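Local structure of purine catabolism protein pucG (Bacillus subtilis, 3ISL) at residues Glu278-Arg281 with Leu282-Glu286; Ala175-Gly179 with Cys180-Val184. The protein transfers the amino group of (S)-ureidoglycine to glyoxylate, giving oxalurate and glycine, with pyridoxal 5'-phosphate as cofactor in a purine breakdown pathway. All coordinates share one frame; numbering follows the deposited sequence.

Contact 1 of 2, residues Glu278-Arg281 with Leu282-Glu286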
ATOM      1  N   GLU A 278      14.483   2.588   7.606  1.00 16.81           N
ATOM      2  CA  GLU A 278      14.887   3.212   8.861  1.00 17.76           C
ATOM      3  C   GLU A 278      14.303   2.524  10.084  1.00 16.14           C
ATOM      4  O   GLU A 278      14.997   2.394  11.069  1.00 16.72           O
ATOM      5  CB  GLU A 278      14.624   4.716   8.902  1.00 17.35           C
ATOM      6  CG  GLU A 278      15.349   5.493   7.850  1.00 22.02           C
ATOM      7  CD  GLU A 278      16.893   5.490   8.016  1.00 25.51           C
ATOM      8  OE1 GLU A 278      17.502   6.546   8.306  1.00 26.07           O
ATOM      9  OE2 GLU A 278      17.496   4.432   7.802  1.00 26.64           O
ATOM     10  N   GLY A 279      13.041   2.104  10.023  1.00 15.81           N
ATOM     11  CA  GLY A 279      12.405   1.417  11.166  1.00 16.23           C
ATOM     12  C   GLY A 279      13.066   0.093  11.543  1.00 16.45           C
ATOM     13  O   GLY A 279      13.356  -0.145  12.714  1.00 15.97           O
ATOM     14  N   VAL A 280      13.378  -0.739  10.539  1.00 15.82           N
ATOM     15  CA  VAL A 280      14.123  -1.952  10.813  1.00 16.73           C
ATOM     16  C   VAL A 280      15.566  -1.622  11.237  1.00 17.03           C
ATOM     17  O   VAL A 280      16.144  -2.264  12.123  1.00 15.58           O
ATOM     18  CB  VAL A 280      14.139  -2.894   9.605  1.00 16.29           C
ATOM     19  CG1 VAL A 280      14.630  -4.213  10.044  1.00 17.30           C
ATOM     20  CG2 VAL A 280      12.677  -3.046   9.148  1.00 17.71           C
ATOM     21  N   ARG A 281      16.158  -0.599  10.661  1.00 16.58           N
ATOM     22  CA  ARG A 281      17.529  -0.321  11.162  1.00 17.80           C
ATOM     23  C   ARG A 281      17.493  -0.020  12.679  1.00 18.21           C
ATOM     24  O   ARG A 281      18.411  -0.386  13.376  1.00 19.61           O
ATOM     25  CB  ARG A 281      18.183   0.840  10.397  1.00 17.08           C
ATOM     26  CG  ARG A 281      19.419   1.435  11.037  1.00 17.00           C
ATOM     27  CD  ARG A 281      19.982   2.545  10.211  1.00 25.50           C
ATOM     28  NE  ARG A 281      19.173   3.768  10.200  1.00 22.70           N
ATOM     29  CZ  ARG A 281      19.232   4.740  11.110  1.00 21.86           C
ATOM     30  NH1 ARG A 281      19.983   4.641  12.215  1.00 17.90           N
ATOM     31  NH2 ARG A 281      18.481   5.809  10.923  1.00 20.63           N
ATOM     32  N   LEU A 282      16.468   0.696  13.159  1.00 18.25           N
ATOM     33  CA  LEU A 282      16.367   1.050  14.568  1.00 18.38           C
ATOM     34  C   LEU A 282      16.134  -0.140  15.433  1.00 18.44           C
ATOM     35  O   LEU A 282      16.685  -0.207  16.571  1.00 18.05           O
ATOM     36  CB  LEU A 282      15.303   2.107  14.877  1.00 17.33           C
ATOM     37  CG  LEU A 282      15.514   3.455  14.193  1.00 22.57           C
ATOM     38  CD1 LEU A 282      14.507   4.505  14.702  1.00 26.54           C
ATOM     39  CD2 LEU A 282      16.927   3.999  14.290  1.00 21.80           C
ATOM     40  N   VAL A 283      15.342  -1.087  14.943  1.00 18.04           N
ATOM     41  CA  VAL A 283      15.219  -2.306  15.744  1.00 18.64           C
ATOM     42  C   VAL A 283      16.531  -3.047  15.917  1.00 18.29           C
ATOM     43  O   VAL A 283      16.864  -3.486  16.989  1.00 16.88           O
ATOM     44  CB  VAL A 283      13.974  -3.217  15.449  1.00 19.73           C
ATOM     45  CG1 VAL A 283      12.944  -2.611  14.582  1.00 19.49           C
ATOM     46  CG2 VAL A 283      14.214  -4.807  15.469  1.00 16.55           C
ATOM     47  N   LEU A 284      17.270  -3.141  14.850  1.00 17.45           N
ATOM     48  CA  LEU A 284      18.537  -3.847  14.876  1.00 18.94           C
ATOM     49  C   LEU A 284      19.592  -3.092  15.678  1.00 18.40           C
ATOM     50  O   LEU A 284      20.493  -3.708  16.173  1.00 18.50           O
ATOM     51  CB  LEU A 284      18.991  -4.080  13.423  1.00 18.33           C
ATOM     52  CG  LEU A 284      18.650  -5.424  12.751  1.00 22.16           C
ATOM     53  CD1 LEU A 284      17.704  -6.519  13.457  1.00 18.68           C
ATOM     54  CD2 LEU A 284      18.355  -5.287  11.324  1.00 16.99           C
ATOM     55  N   GLU A 285      19.506  -1.756  15.779  1.00 19.62           N
ATOM     56  CA  GLU A 285      20.466  -1.025  16.563  1.00 20.15           C
ATOM     57  C   GLU A 285      20.190  -1.244  18.029  1.00 21.03           C
ATOM     58  O   GLU A 285      21.128  -1.333  18.816  1.00 19.34           O
ATOM     59  CB  GLU A 285      20.505   0.462  16.254  1.00 20.01           C
ATOM     60  CG  GLU A 285      20.871   0.761  14.784  1.00 26.30           C
ATOM     61  CD  GLU A 285      21.110   2.257  14.478  1.00 29.67           C
ATOM     62  OE1 GLU A 285      20.705   3.100  15.308  1.00 26.95           O
ATOM     63  OE2 GLU A 285      21.737   2.568  13.401  1.00 29.24           O
ATOM     64  N   GLU A 286      18.898  -1.325  18.385  1.00 20.77           N
ATOM     65  CA  GLU A 286      18.509  -1.688  19.711  1.00 19.42           C
ATOM     66  C   GLU A 286      19.007  -3.095  20.077  1.00 20.99           C
ATOM     67  O   GLU A 286      19.563  -3.330  21.179  1.00 19.08           O
ATOM     68  CB  GLU A 286      16.985  -1.556  19.904  1.00 18.76           C
ATOM     69  CG  GLU A 286      16.601  -1.778  21.428  1.00 17.89           C
ATOM     70  CD  GLU A 286      15.142  -1.494  21.762  1.00 18.48           C
ATOM     71  OE1 GLU A 286      14.353  -1.240  20.823  1.00 15.61           O
ATOM     72  OE2 GLU A 286      14.743  -1.484  22.982  1.00 18.12           O
TER

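Contact 2 of 2, residues Ala175-Gly179 with Cys180-Val184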
ATOM      1  N   ALA A 175       1.518  -8.792  14.656  1.00 25.05           N
ATOM      2  CA  ALA A 175       1.503  -8.113  15.925  1.00 25.23           C
ATOM      3  C   ALA A 175       2.720  -8.399  16.760  1.00 24.65           C
ATOM      4  O   ALA A 175       2.875  -7.777  17.794  1.00 26.54           O
ATOM      5  CB  ALA A 175       0.278  -8.548  16.742  1.00 25.11           C
ATOM      6  N   THR A 176       3.462  -9.444  16.440  1.00 23.36           N
ATOM      7  CA  THR A 176       4.593  -9.865  17.299  1.00 23.81           C
ATOM      8  C   THR A 176       5.947  -9.444  16.700  1.00 22.92           C
ATOM      9  O   THR A 176       6.890  -9.208  17.433  1.00 24.08           O
ATOM     10  CB  THR A 176       4.618 -11.380  17.566  1.00 21.87           C
ATOM     11  OG1 THR A 176       4.584 -12.018  16.306  1.00 22.11           O
ATOM     12  CG2 THR A 176       3.364 -11.785  18.339  1.00 24.20           C
ATOM     13  N   ILE A 177       6.041  -9.312  15.376  1.00 22.15           N
ATOM     14  CA  ILE A 177       7.382  -9.097  14.831  1.00 20.68           C
ATOM     15  C   ILE A 177       7.987  -7.786  15.388  1.00 22.32           C
ATOM     16  O   ILE A 177       7.305  -6.716  15.409  1.00 21.95           O
ATOM     17  CB  ILE A 177       7.337  -9.032  13.262  1.00 21.88           C
ATOM     18  CG1 ILE A 177       8.757  -9.238  12.616  1.00 18.47           C
ATOM     19  CG2 ILE A 177       6.581  -7.698  12.729  1.00 18.64           C
ATOM     20  CD1 ILE A 177       9.545 -10.530  13.098  1.00 16.34           C
ATOM     21  N   GLY A 178       9.269  -7.843  15.812  1.00 21.12           N
ATOM     22  CA  GLY A 178       9.985  -6.701  16.406  1.00 22.13           C
ATOM     23  C   GLY A 178       9.634  -6.371  17.873  1.00 21.82           C
ATOM     24  O   GLY A 178      10.195  -5.441  18.462  1.00 22.51           O
ATOM     25  N   GLY A 179       8.749  -7.156  18.459  1.00 22.83           N
ATOM     26  CA  GLY A 179       8.289  -6.932  19.846  1.00 22.05           C
ATOM     27  C   GLY A 179       8.433  -8.159  20.734  1.00 22.14           C
ATOM     28  O   GLY A 179       8.789  -8.040  21.911  1.00 21.91           O
ATOM     29  N   CYS A 180       8.118  -9.315  20.160  1.00 23.47           N
ATOM     30  CA  CYS A 180       8.212 -10.628  20.801  1.00 26.98           C
ATOM     31  C   CYS A 180       9.051 -11.491  19.903  1.00 26.52           C
ATOM     32  O   CYS A 180       9.047 -11.313  18.665  1.00 27.70           O
ATOM     33  CB  CYS A 180       6.826 -11.344  20.927  1.00 25.28           C
ATOM     34  SG  CYS A 180       5.486 -10.225  21.473  1.00 35.52           S
ATOM     35  N   GLU A 181       9.646 -12.524  20.498  1.00 26.15           N
ATOM     36  CA  GLU A 181      10.523 -13.401  19.746  1.00 27.01           C
ATOM     37  C   GLU A 181       9.778 -13.934  18.557  1.00 25.00           C
ATOM     38  O   GLU A 181       8.703 -14.453  18.721  1.00 23.81           O
ATOM     39  CB  GLU A 181      10.900 -14.604  20.605  1.00 27.51           C
ATOM     40  CG  GLU A 181      12.281 -14.576  21.057  1.00 33.75           C
ATOM     41  CD  GLU A 181      12.598 -15.867  21.753  1.00 40.73           C
ATOM     42  OE1 GLU A 181      11.820 -16.862  21.584  1.00 40.11           O
ATOM     43  OE2 GLU A 181      13.592 -15.866  22.510  1.00 45.19           O
ATOM     44  N   VAL A 182      10.348 -13.808  17.373  1.00 25.93           N
ATOM     45  CA  VAL A 182       9.919 -14.662  16.262  1.00 26.75           C
ATOM     46  C   VAL A 182      11.104 -15.351  15.614  1.00 26.56           C
ATOM     47  O   VAL A 182      12.056 -14.715  15.250  1.00 26.12           O
ATOM     48  CB  VAL A 182       8.767 -14.101  15.329  1.00 27.37           C
ATOM     49  CG1 VAL A 182       8.227 -12.770  15.699  1.00 26.25           C
ATOM     50  CG2 VAL A 182       8.816 -14.478  13.819  1.00 24.60           C
ATOM     51  N   LYS A 183      11.077 -16.671  15.533  1.00 24.75           N
ATOM     52  CA  LYS A 183      12.291 -17.308  15.086  1.00 25.35           C
ATOM     53  C   LYS A 183      11.894 -18.181  13.917  1.00 24.76           C
ATOM     54  O   LYS A 183      11.503 -19.325  14.110  1.00 24.08           O
ATOM     55  CB  LYS A 183      12.948 -18.094  16.272  1.00 25.06           C
ATOM     56  CG  LYS A 183      13.232 -17.264  17.544  1.00 24.14           C
ATOM     57  CD  LYS A 183      13.679 -18.270  18.703  1.00 29.60           C
ATOM     58  CE  LYS A 183      14.865 -17.749  19.554  1.00 33.89           C
ATOM     59  NZ  LYS A 183      15.301 -18.836  20.665  1.00 40.03           N
ATOM     60  N   VAL A 184      11.932 -17.643  12.702  1.00 26.18           N
ATOM     61  CA  VAL A 184      11.433 -18.443  11.634  1.00 25.87           C
ATOM     62  C   VAL A 184      12.224 -19.697  11.289  1.00 26.31           C
ATOM     63  O   VAL A 184      11.590 -20.725  11.002  1.00 26.05           O
ATOM     64  CB  VAL A 184      10.837 -17.699  10.348  1.00 27.54           C
ATOM     65  CG1 VAL A 184      10.162 -16.308  10.615  1.00 22.86           C
ATOM     66  CG2 VAL A 184      11.671 -17.868   9.079  1.00 26.55           C
TER

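Contact 1 of 2, residues Glu278-Arg281 with Leu282-Glu286
Leu282 lays its methyl CD2 over one face of the Arg281 guanidinium, 3.6 Å above the plane and displaced toward the rim, while two carboxylates meet the same group at its edge. Glu285 takes one place there: NH1 of Arg281 donates to its OE2 over 3.0 Å, and the oxygen lies in the guanidinium plane although it is approached from above its own carboxylate, the two planes standing 66° apart. Glu278 takes another, gripped side-on by NE and NH2. NE of Arg281 reaches OE2 of Glu278 at 3.0 Å, almost straight at 167°, and NH2 reaches OE1 at 2.9 Å. With three nitrogens engaged, the rotation of the guanidinium is fixed. Its place follows from a side chain that leaves with CG anti to the backbone N (chi1 165°) and then bends at chi3, turning the head across the chain of Glu285.

The spacing, three residues back and four ahead, puts both acids on the arginine's side of the helix, here on the closing turns of helix 270-286 in a class-V aminotransferase. The backbone supplies the frame, for instance Leu284 N to Val280 O at 3.1 Å. Elsewhere on the helix, Val280 and Leu284 run side by side, CG1 of the valine 4.1 Å from CD2 of the leucine, and both pack on Met52 of helix 40-56. The network also faces the dimer partner: OE1 of Glu278 is hydrogen-bonded to Leu7 N of the second subunit, whose Arg5 packs on Arg281 and Glu285.

Contact 2 of 2, residues Ala175-Gly179 with Cys180-Val184
Cys180 and Thr176 are joined by the backbone hydrogen bond that closes this bend: Cys180 N donates to Thr176 O over 3.0 Å at 172°, in the plane of the carbonyl. The same oxygen accepts from Gly179 N, also at 3.0 Å, so two successive amides grip a single buried acceptor. The second bond spans a type II beta turn with Ile177 and Gly178 at its centre, and Gly178 sits where a positive phi (77°) is needed.

Among side-chain polar contacts, OG1 of Thr176 is hydrogen-bonded to His144 ND1; a chi1 of 54° tucks this hydroxyl over the backbone, flanked by its own N and C.

Apolar packing does the rest. CD1 of Ile177 touches CG1 of Val182 at 3.7 Å, the two side chains crossing at about a right angle. The same Val182 methyl also lies 3.8 Å from OG1 of Thr176, so that it touches both residues. CB of Thr176 meets CB of Cys180 at 4.0 Å, and CG2 of Thr176 lies alongside the sulfur of Cys180, with CG2 and SG 4.1 Å apart; both residues also pack on Ile152 of strand 151-152.

Ala175, just before the turn, touches the bound pyridoxal phosphate, and Ile177 lies near Lys198, the lysine that carries the cofactor, though not attached in this structure. The arrangement belongs to the loop following strand 168-172, which helps line the cofactor pocket in this fold-type I, PLP-dependent aminotransferase.

In the fold
The two contacts are both local and largely buried, yet they differ in setting. Contact 2 lies near the middle of the chain, its centre about 8 Å from the chain's own, in a loop between strands 168-172 and 191-193 of the seven-stranded sheet, beside the cofactor; no other subunit touches it. Contact 1 is farther out, about 17 Å from that centre, on a helix that meets the second subunit. Charge and regular helical bonding dominate there, whereas turn hydrogen bonds and small apolar contacts dominate in 175-184. They share no element, and their nearest atoms stay about 5 Å apart, but Arg291 of helix 288-308 links their surroundings: it is hydrogen-bonded to Gly178 O and forms a salt bridge with Glu286.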